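Local structure of 11S globulin subunit beta (2E9Q) at residues E133-V138 with K287-R292. The protein serves as a seed storage protein of pumpkin, a hexameric 11S globulin that acts as a nutrient reserve. Sequence-based numbering, arbitrary orientation.
Sequences EGDLLV and KQNIGR
Leu136 and Gln288 form an antiparallel hydrogen-bonded pair: Leu136 N reaches Gln288 O at 2.9 Å, and Gln288 N returns to Leu136 O at 3.2 Å. Leu136 N stands 36° above the Gln288 carbonyl plane, off its lone pairs. A third backbone bond, Ile290 N to Gly134 O at 2.8 Å, continues the pairing beyond Asn289, and Asn289 CA also sends a CA-H...O contact to that oxygen.

On the face carrying Asp135, Leu137 and Lys287, the lysine chain runs alongside Leu137, with Lys287 CB 3.5 Å from Leu137 CD2. Lys287 CG sits between its backbone N and carbonyl carbon (chi1 73°), which lays CD against Leu137 CD2 and 3.9 Å from Asp135 OD2. The Asp135 carboxylate and the Asn289 amide lie nearly perpendicular, their planes 82° apart. On the face of Leu136 and Gln288, Leu136 CB meets CD1 of Ile290, which lies just past the strand, at 4.0 Å.

In the second shell, Arg132 N donates to Asp135 OD2, while Lys287 NZ bonds Pro130 O. An alanine in place of Asp135 would probably leave Arg132 N without this acceptor and uncover the side of the Lys287 methylenes.

Strand 287-289 thereby becomes an edge of the N-terminal cupin sheet, beside strand 135-139, which pairs with strand 85-91 on its other side. Gln288 and Ile290 reach strand 304-309 of the second cupin. Main-chain bonds thus join strand 287-289 to the first cupin, whereas the opposite charges of Asp135 and Lys287, OD2 and NZ 5.2 Å apart, are not in contact and probably attract weakly.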
loop_
_atom_site.group_PDB
_atom_site.type_symbol
_atom_site.label_atom_id
_atom_site.label_comp_id
_atom_site.label_asym_id
_atom_site.label_seq_id
_atom_site.Cartn_x
_atom_site.Cartn_y
_atom_site.Cartn_z
ATOM N N GLU A 133 10.154 15.926 29.050
ATOM C CA GLU A 133 8.794 16.348 28.757
ATOM C C GLU A 133 8.668 17.194 27.498
ATOM O O GLU A 133 9.361 18.195 27.334
ATOM C CB GLU A 133 8.229 17.123 29.948
ATOM C CG GLU A 133 6.710 17.205 29.971
ATOM C CD GLU A 133 6.180 17.918 31.208
ATOM O OE1 GLU A 133 6.619 17.583 32.334
ATOM O OE2 GLU A 133 5.317 18.811 31.051
ATOM N N GLY A 134 7.771 16.786 26.607
ATOM C CA GLY A 134 7.574 17.532 25.384
ATOM C C GLY A 134 8.239 16.840 24.216
ATOM O O GLY A 134 8.041 17.213 23.056
ATOM N N ASP A 135 9.048 15.836 24.516
ATOM C CA ASP A 135 9.700 15.092 23.455
ATOM C C ASP A 135 8.724 14.130 22.792
ATOM O O ASP A 135 7.882 13.504 23.451
ATOM C CB ASP A 135 10.897 14.285 23.984
ATOM C CG ASP A 135 12.125 15.155 24.253
ATOM O OD1 ASP A 135 12.202 16.271 23.699
ATOM O OD2 ASP A 135 13.010 14.711 25.014
ATOM N N LEU A 136 8.854 14.033 21.478
ATOM C CA LEU A 136 8.063 13.140 20.660
ATOM C C LEU A 136 9.136 12.164 20.193
ATOM O O LEU A 136 9.970 12.507 19.342
ATOM C CB LEU A 136 7.473 13.904 19.469
ATOM C CG LEU A 136 6.533 13.188 18.490
ATOM C CD1 LEU A 136 7.267 12.047 17.808
ATOM C CD2 LEU A 136 5.301 12.664 19.244
ATOM N N LEU A 137 9.134 10.967 20.770
ATOM C CA LEU A 137 10.111 9.950 20.424
ATOM C C LEU A 137 9.571 9.067 19.311
ATOM O O LEU A 137 8.363 8.860 19.196
ATOM C CB LEU A 137 10.430 9.086 21.652
ATOM C CG LEU A 137 10.710 9.897 22.926
ATOM C CD1 LEU A 137 11.005 8.976 24.114
ATOM C CD2 LEU A 137 11.892 10.820 22.666
ATOM N N VAL A 138 10.474 8.530 18.503
ATOM C CA VAL A 138 10.087 7.660 17.410
ATOM C C VAL A 138 10.632 6.256 17.651
ATOM O O VAL A 138 11.737 6.088 18.164
ATOM C CB VAL A 138 10.641 8.195 16.062
ATOM C CG1 VAL A 138 10.362 7.196 14.926
ATOM C CG2 VAL A 138 10.018 9.548 15.758
ATOM N N LYS A 287 13.963 11.825 17.620
ATOM C CA LYS A 287 13.082 12.583 18.471
ATOM C C LYS A 287 13.107 14.041 18.094
ATOM O O LYS A 287 14.008 14.496 17.384
ATOM C CB LYS A 287 13.465 12.434 19.947
ATOM C CG LYS A 287 14.722 13.167 20.403
ATOM C CD LYS A 287 14.773 13.180 21.938
ATOM C CE LYS A 287 16.049 13.805 22.488
ATOM N NZ LYS A 287 17.193 12.833 22.510
ATOM N N GLN A 288 12.091 14.755 18.576
ATOM C CA GLN A 288 11.919 16.184 18.364
ATOM C C GLN A 288 11.033 16.680 19.502
ATOM O O GLN A 288 9.987 16.088 19.787
ATOM C CB GLN A 288 11.231 16.467 17.027
ATOM C CG GLN A 288 10.975 17.961 16.771
ATOM C CD GLN A 288 10.151 18.228 15.516
ATOM O OE1 GLN A 288 10.190 17.461 14.559
ATOM N NE2 GLN A 288 9.413 19.335 15.514
ATOM N N ASN A 289 11.444 17.751 20.165
ATOM C CA ASN A 289 10.636 18.279 21.251
ATOM C C ASN A 289 9.652 19.267 20.660
ATOM O O ASN A 289 10.048 20.220 19.985
ATOM C CB ASN A 289 11.504 18.986 22.290
ATOM C CG ASN A 289 10.752 19.259 23.574
ATOM O OD1 ASN A 289 10.847 18.501 24.539
ATOM N ND2 ASN A 289 9.986 20.331 23.584
ATOM N N ILE A 290 8.367 19.032 20.898
ATOM C CA ILE A 290 7.333 19.914 20.379
ATOM C C ILE A 290 6.593 20.552 21.540
ATOM O O ILE A 290 5.460 21.012 21.405
ATOM C CB ILE A 290 6.353 19.147 19.460
ATOM C CG1 ILE A 290 5.874 17.858 20.132
ATOM C CG2 ILE A 290 7.038 18.817 18.148
ATOM C CD1 ILE A 290 4.984 17.022 19.240
ATOM N N GLY A 291 7.275 20.579 22.681
ATOM C CA GLY A 291 6.731 21.168 23.889
ATOM C C GLY A 291 6.888 22.679 23.937
ATOM O O GLY A 291 7.155 23.330 22.928
ATOM N N ARG A 292 6.738 23.241 25.129
ATOM C CA ARG A 292 6.828 24.679 25.304
ATOM C C ARG A 292 8.216 25.290 25.134
ATOM O O ARG A 292 8.343 26.498 24.935
ATOM C CB ARG A 292 6.237 25.060 26.666
ATOM C CG ARG A 292 6.736 24.223 27.837
ATOM C CD ARG A 292 5.757 24.319 29.012
ATOM N NE ARG A 292 4.455 23.748 28.659
ATOM C CZ ARG A 292 3.322 23.969 29.322
ATOM N NH1 ARG A 292 3.316 24.758 30.388
ATOM N NH2 ARG A 292 2.190 23.405 28.910
HETATM O O HOH W 1 7.358 20.939 27.406
#